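Local coordinates for putative ATP-grasp superfamily protein (Archaeoglobus fulgidus, PDB 3DF7) that is of uncertain function but probably binds ATP, as other proteins of the ATP-grasp superfamily do, at residues A[110-115]-A[139-144]; A[127-132]-A[158-163]. All coordinates share one frame; numbering follows the deposited sequence.

Contact 1. Residues A[110-115]-A[139-144]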
loop_
_atom_site.group_PDB
_atom_site.type_symbol
_atom_site.label_atom_id
_atom_site.label_comp_id
_atom_site.label_asym_id
_atom_site.label_seq_id
_atom_site.Cartn_x
_atom_site.Cartn_y
_atom_site.Cartn_z
ATOM N N ASP A 110 -7.311 6.625 9.688
ATOM C CA ASP A 110 -8.436 7.542 9.794
ATOM C C ASP A 110 -8.049 8.820 9.060
ATOM O O ASP A 110 -7.240 9.600 9.556
ATOM C CB ASP A 110 -8.727 7.861 11.263
ATOM C CG ASP A 110 -9.997 8.672 11.439
ATOM O OD1 ASP A 110 -10.279 9.529 10.575
ATOM O OD2 ASP A 110 -10.706 8.461 12.443
ATOM N N LYS A 111 -8.633 9.035 7.888
ATOM C CA LYS A 111 -8.312 10.210 7.084
ATOM C C LYS A 111 -8.531 11.533 7.815
ATOM O O LYS A 111 -7.833 12.512 7.551
ATOM C CB LYS A 111 -9.115 10.193 5.784
ATOM C CG LYS A 111 -8.827 8.983 4.903
ATOM C CD LYS A 111 -9.475 9.114 3.528
ATOM C CE LYS A 111 -9.324 7.830 2.726
ATOM N NZ LYS A 111 -10.071 6.697 3.330
ATOM N N TRP A 112 -9.496 11.574 8.728
ATOM C CA TRP A 112 -9.735 12.813 9.461
ATOM C C TRP A 112 -8.587 13.062 10.429
ATOM O O TRP A 112 -8.111 14.188 10.570
ATOM C CB TRP A 112 -11.050 12.759 10.240
ATOM C CG TRP A 112 -11.303 14.038 10.993
ATOM C CD1 TRP A 112 -11.403 14.186 12.347
ATOM C CD2 TRP A 112 -11.434 15.353 10.435
ATOM N NE1 TRP A 112 -11.586 15.512 12.669
ATOM C CE2 TRP A 112 -11.607 16.249 11.515
ATOM C CE3 TRP A 112 -11.420 15.862 9.130
ATOM C CZ2 TRP A 112 -11.769 17.628 11.327
ATOM C CZ3 TRP A 112 -11.581 17.231 8.943
ATOM C CH2 TRP A 112 -11.751 18.099 10.039
ATOM N N GLU A 113 -8.146 12.006 11.103
ATOM C CA GLU A 113 -7.038 12.130 12.037
ATOM C C GLU A 113 -5.761 12.445 11.254
ATOM O O GLU A 113 -4.940 13.248 11.688
ATOM C CB GLU A 113 -6.868 10.834 12.837
ATOM C CG GLU A 113 -7.919 10.637 13.929
ATOM C CD GLU A 113 -7.882 11.741 14.976
ATOM O OE1 GLU A 113 -6.786 12.029 15.497
ATOM O OE2 GLU A 113 -8.946 12.323 15.282
ATOM N N LEU A 114 -5.602 11.824 10.090
ATOM C CA LEU A 114 -4.413 12.074 9.282
ATOM C C LEU A 114 -4.394 13.527 8.822
ATOM O O LEU A 114 -3.346 14.165 8.809
ATOM C CB LEU A 114 -4.368 11.141 8.068
ATOM C CG LEU A 114 -3.143 11.311 7.160
ATOM C CD1 LEU A 114 -1.862 11.152 7.977
ATOM C CD2 LEU A 114 -3.192 10.292 6.038
ATOM N N TYR A 115 -5.556 14.047 8.442
ATOM C CA TYR A 115 -5.652 15.436 8.003
ATOM C C TYR A 115 -5.145 16.381 9.100
ATOM O O TYR A 115 -4.314 17.258 8.849
ATOM C CB TYR A 115 -7.103 15.776 7.657
ATOM C CG TYR A 115 -7.380 17.263 7.572
ATOM C CD1 TYR A 115 -6.779 18.053 6.592
ATOM C CD2 TYR A 115 -8.237 17.879 8.485
ATOM C CE1 TYR A 115 -7.030 19.428 6.522
ATOM C CE2 TYR A 115 -8.489 19.247 8.425
ATOM C CZ TYR A 115 -7.884 20.013 7.444
ATOM O OH TYR A 115 -8.136 21.366 7.393
ATOM N N LYS A 139 -15.405 10.585 0.970
ATOM C CA LYS A 139 -14.749 9.292 1.084
ATOM C C LYS A 139 -14.825 8.811 2.526
ATOM O O LYS A 139 -14.847 9.617 3.457
ATOM C CB LYS A 139 -13.295 9.385 0.608
ATOM C CG LYS A 139 -12.421 10.367 1.358
ATOM C CD LYS A 139 -11.336 10.944 0.444
ATOM C CE LYS A 139 -10.498 9.864 -0.221
ATOM N NZ LYS A 139 -9.513 10.447 -1.182
ATOM N N PRO A 140 -14.900 7.488 2.729
ATOM C CA PRO A 140 -14.980 6.932 4.083
ATOM C C PRO A 140 -13.764 7.338 4.908
ATOM O O PRO A 140 -12.651 7.385 4.385
ATOM C CB PRO A 140 -15.025 5.424 3.835
ATOM C CG PRO A 140 -15.661 5.315 2.476
ATOM C CD PRO A 140 -14.957 6.417 1.718
ATOM N N ARG A 141 -13.972 7.642 6.187
ATOM C CA ARG A 141 -12.859 8.028 7.051
ATOM C C ARG A 141 -11.812 6.921 7.085
ATOM O O ARG A 141 -10.619 7.195 7.161
ATOM C CB ARG A 141 -13.353 8.342 8.471
ATOM C CG ARG A 141 -13.963 9.735 8.612
ATOM C CD ARG A 141 -14.398 10.053 10.048
ATOM N NE ARG A 141 -13.285 10.111 10.997
ATOM C CZ ARG A 141 -13.388 10.596 12.234
ATOM N NH1 ARG A 141 -14.549 11.067 12.670
ATOM N NH2 ARG A 141 -12.335 10.613 13.035
ATOM N N THR A 142 -12.260 5.670 7.019
ATOM C CA THR A 142 -11.338 4.535 7.019
ATOM C C THR A 142 -11.663 3.674 5.803
ATOM O O THR A 142 -12.772 3.160 5.676
ATOM C CB THR A 142 -11.483 3.662 8.285
ATOM O OG1 THR A 142 -12.488 2.664 8.066
ATOM C CG2 THR A 142 -11.875 4.518 9.482
ATOM N N ALA A 143 -10.695 3.524 4.910
ATOM C CA ALA A 143 -10.887 2.733 3.701
ATOM C C ALA A 143 -9.632 2.807 2.857
ATOM O O ALA A 143 -9.032 3.872 2.723
ATOM C CB ALA A 143 -12.082 3.258 2.910
ATOM N N CYS A 144 -9.236 1.676 2.280
ATOM C CA CYS A 144 -8.036 1.636 1.454
ATOM C C CYS A 144 -8.328 2.166 0.052
ATOM O O CYS A 144 -8.898 3.248 -0.105
ATOM C CB CYS A 144 -7.513 0.210 1.368
ATOM S SG CYS A 144 -8.706 -0.931 0.669
HETATM O O HOH W 1 -8.735 5.510 5.410
#

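Contact 2. Residues A[127-132]-A[158-163]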
loop_
_atom_site.group_PDB
_atom_site.type_symbol
_atom_site.label_atom_id
_atom_site.label_comp_id
_atom_site.label_asym_id
_atom_site.label_seq_id
_atom_site.Cartn_x
_atom_site.Cartn_y
_atom_site.Cartn_z
ATOM N N THR A 127 -10.025 19.738 3.932
ATOM C CA THR A 127 -10.754 18.565 4.406
ATOM C C THR A 127 -11.709 18.968 5.524
ATOM O O THR A 127 -11.382 19.823 6.348
ATOM C CB THR A 127 -9.783 17.487 4.930
ATOM O OG1 THR A 127 -8.799 17.208 3.926
ATOM C CG2 THR A 127 -10.535 16.195 5.262
ATOM N N SER A 128 -12.882 18.344 5.555
ATOM C CA SER A 128 -13.883 18.672 6.564
ATOM C C SER A 128 -14.806 17.491 6.846
ATOM O O SER A 128 -14.772 16.484 6.143
ATOM C CB SER A 128 -14.710 19.871 6.085
ATOM O OG SER A 128 -15.673 20.254 7.051
ATOM N N LEU A 129 -15.623 17.617 7.889
ATOM C CA LEU A 129 -16.569 16.564 8.241
ATOM C C LEU A 129 -17.946 16.945 7.694
ATOM O O LEU A 129 -18.932 16.225 7.873
ATOM C CB LEU A 129 -16.623 16.382 9.763
ATOM C CG LEU A 129 -15.339 15.844 10.410
ATOM C CD1 LEU A 129 -15.457 15.865 11.926
ATOM C CD2 LEU A 129 -15.087 14.423 9.921
ATOM N N ARG A 130 -17.993 18.093 7.030
ATOM C CA ARG A 130 -19.216 18.603 6.425
ATOM C C ARG A 130 -18.889 19.120 5.025
ATOM O O ARG A 130 -17.723 19.267 4.674
ATOM C CB ARG A 130 -19.804 19.711 7.304
ATOM C CG ARG A 130 -20.484 19.159 8.552
ATOM C CD ARG A 130 -21.093 20.235 9.422
ATOM N NE ARG A 130 -21.851 19.652 10.528
ATOM C CZ ARG A 130 -22.422 20.360 11.497
ATOM N NH1 ARG A 130 -22.319 21.681 11.498
ATOM N NH2 ARG A 130 -23.100 19.748 12.459
ATOM N N PRO A 131 -19.915 19.390 4.200
ATOM C CA PRO A 131 -19.663 19.886 2.843
ATOM C C PRO A 131 -18.715 21.080 2.793
ATOM O O PRO A 131 -18.720 21.926 3.686
ATOM C CB PRO A 131 -21.063 20.230 2.342
ATOM C CG PRO A 131 -21.908 19.179 3.012
ATOM C CD PRO A 131 -21.360 19.199 4.426
ATOM N N LEU A 132 -17.893 21.128 1.750
ATOM C CA LEU A 132 -16.947 22.221 1.556
ATOM C C LEU A 132 -17.489 23.146 0.472
ATOM O O LEU A 132 -18.314 22.734 -0.340
ATOM C CB LEU A 132 -15.587 21.677 1.116
ATOM C CG LEU A 132 -14.772 20.901 2.153
ATOM C CD1 LEU A 132 -13.645 20.135 1.472
ATOM C CD2 LEU A 132 -14.221 21.875 3.185
ATOM N N GLY A 158 -19.477 9.084 9.073
ATOM C CA GLY A 158 -18.367 8.178 8.837
ATOM C C GLY A 158 -17.516 8.562 7.638
ATOM O O GLY A 158 -16.522 7.900 7.350
ATOM N N HIS A 159 -17.906 9.624 6.937
ATOM C CA HIS A 159 -17.164 10.096 5.768
ATOM C C HIS A 159 -16.557 11.471 6.016
ATOM O O HIS A 159 -16.902 12.160 6.977
ATOM C CB HIS A 159 -18.079 10.223 4.543
ATOM C CG HIS A 159 -18.410 8.924 3.875
ATOM N ND1 HIS A 159 -19.134 7.928 4.492
ATOM C CD2 HIS A 159 -18.145 8.477 2.625
ATOM C CE1 HIS A 159 -19.304 6.924 3.651
ATOM N NE2 HIS A 159 -18.713 7.231 2.510
ATOM N N ILE A 160 -15.642 11.865 5.139
ATOM C CA ILE A 160 -15.053 13.191 5.223
ATOM C C ILE A 160 -15.298 13.825 3.866
ATOM O O ILE A 160 -15.563 13.128 2.883
ATOM C CB ILE A 160 -13.517 13.174 5.464
ATOM C CG1 ILE A 160 -12.810 12.446 4.318
ATOM C CG2 ILE A 160 -13.203 12.547 6.806
ATOM C CD1 ILE A 160 -11.318 12.730 4.245
ATOM N N ALA A 161 -15.241 15.148 3.826
ATOM C CA ALA A 161 -15.395 15.884 2.588
ATOM C C ALA A 161 -13.970 16.322 2.290
ATOM O O ALA A 161 -13.250 16.733 3.201
ATOM C CB ALA A 161 -16.293 17.104 2.797
ATOM N N GLN A 162 -13.547 16.215 1.037
ATOM C CA GLN A 162 -12.194 16.624 0.703
ATOM C C GLN A 162 -12.091 17.261 -0.665
ATOM O O GLN A 162 -12.563 16.717 -1.666
ATOM C CB GLN A 162 -11.227 15.441 0.788
ATOM C CG GLN A 162 -9.768 15.850 0.599
ATOM C CD GLN A 162 -8.797 14.737 0.935
ATOM O OE1 GLN A 162 -8.666 13.762 0.194
ATOM N NE2 GLN A 162 -8.116 14.873 2.069
ATOM N N GLU A 163 -11.467 18.431 -0.683
ATOM C CA GLU A 163 -11.256 19.190 -1.904
ATOM C C GLU A 163 -10.679 18.302 -2.998
ATOM O O GLU A 163 -9.747 17.529 -2.764
ATOM C CB GLU A 163 -10.307 20.363 -1.610
ATOM C CG GLU A 163 -9.629 20.972 -2.838
ATOM C CD GLU A 163 -8.682 22.104 -2.485
ATOM O OE1 GLU A 163 -8.070 22.056 -1.400
ATOM O OE2 GLU A 163 -8.535 23.037 -3.298
#

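Contact 1. Residues A[110-115]-A[139-144]
R141 grips D110 side-on: NE reaches OD1 at 3.1 Å, and NH2 reaches OD2 at 2.8 Å. The flat groups are turned 55° apart, and NH2 meets its oxygen well off the guanidinium plane. D110 is also the N-cap of helix 111-118. With CG anti to the backbone N (chi1 -173°), its OD1 takes W112 N at 2.9 Å and, weakly, E113 N, so a short carboxylate both caps the first turn and anchors the arginine. CB of W112 lies over one guanidinium face. The carbonyl O of R141 accepts from K111 N at 2.8 Å.

K111 has the length to carry its amine into the turn, where the chain bends at its last torsion. NZ donates to P140 O at 2.9 Å and to A143 O at 3.1 Å, while water 1 accepts from it at 2.7 Å. The same water accepts from A143 N. Methylenes of K111 and K139 cross at about a right angle, CE to CE 3.8 Å, their like-charged amines not in contact. The contact pins the start of helix 111-118 to the end of strand 136-140, while strands 159-163 and 240-246 pack against both lysines.

Contact 2. Residues A[127-132]-A[158-163]
T127 and S128 form an outer strand of a three-stranded antiparallel sheet, lying against Q162 and A161 of the central strand 159-163. S128 and A161 make the hydrogen-bonded pair: S128 N donates to A161 O at 2.9 Å, and A161 N returns a nearly straight bond to S128 O at 2.7 Å. T127 and Q162 are the neighbouring non-hydrogen-bonded pair, and here side chains supply the polar link. The Q162 amide, on a chain extended beyond CG, sends NE2 to T127 OG1 at 3.1 Å with the acceptor in the amide plane. OG1 in turn bonds to P125 O, so the hydroxyl is used as both acceptor and donor.

The branched threonine suits this place because its two arms serve different partners. At chi1 -53°, OG1 sits beside the backbone N and faces Q162, while CG2 lies 3.7 Å from I160 CD1. A valine here would probably leave the Q162 amide and the P125 carbonyl each without a hydrogen-bonding mate.

After S128 the chain leaves the sheet through an ST turn, S128 OG accepting from R130 N at 3.2 Å. The segment then curls over A161, whose small methyl fits beneath R130 O and meets L132 CG at 4.1 Å; a methyl of L132 goes on to rest against E163 N. Beside the turn, L129 CD2 touches I160 CG2, an apolar contact that reaches past the paired residues.

Helix 111-118 packs over the face bearing T127, through W112 and Y115. Strand 136-140 pairs with the other edge of strand 159-163, making that strand the middle of the sheet.

How the contacts relate
Following the chain toward its C terminus from helix 111-118, strand 127-128 comes next, then strands 136-140 and 159-163. Contact 1 joins the first of these to the third and closes a loop of 23 residues; contact 2 joins the second to the fourth across 25. Their segments alternate, so the loops cross rather than nest, with 127-132 lying inside the loop of contact 1. The centres are about 10 Å apart. Probable backbone hydrogen bonds from R141 N to G158 O and from I160 N to K139 O stitch 139-144 directly to 158-163. The two contacts thus tie the helix to the three-stranded sheet, within the ATP-grasp family region.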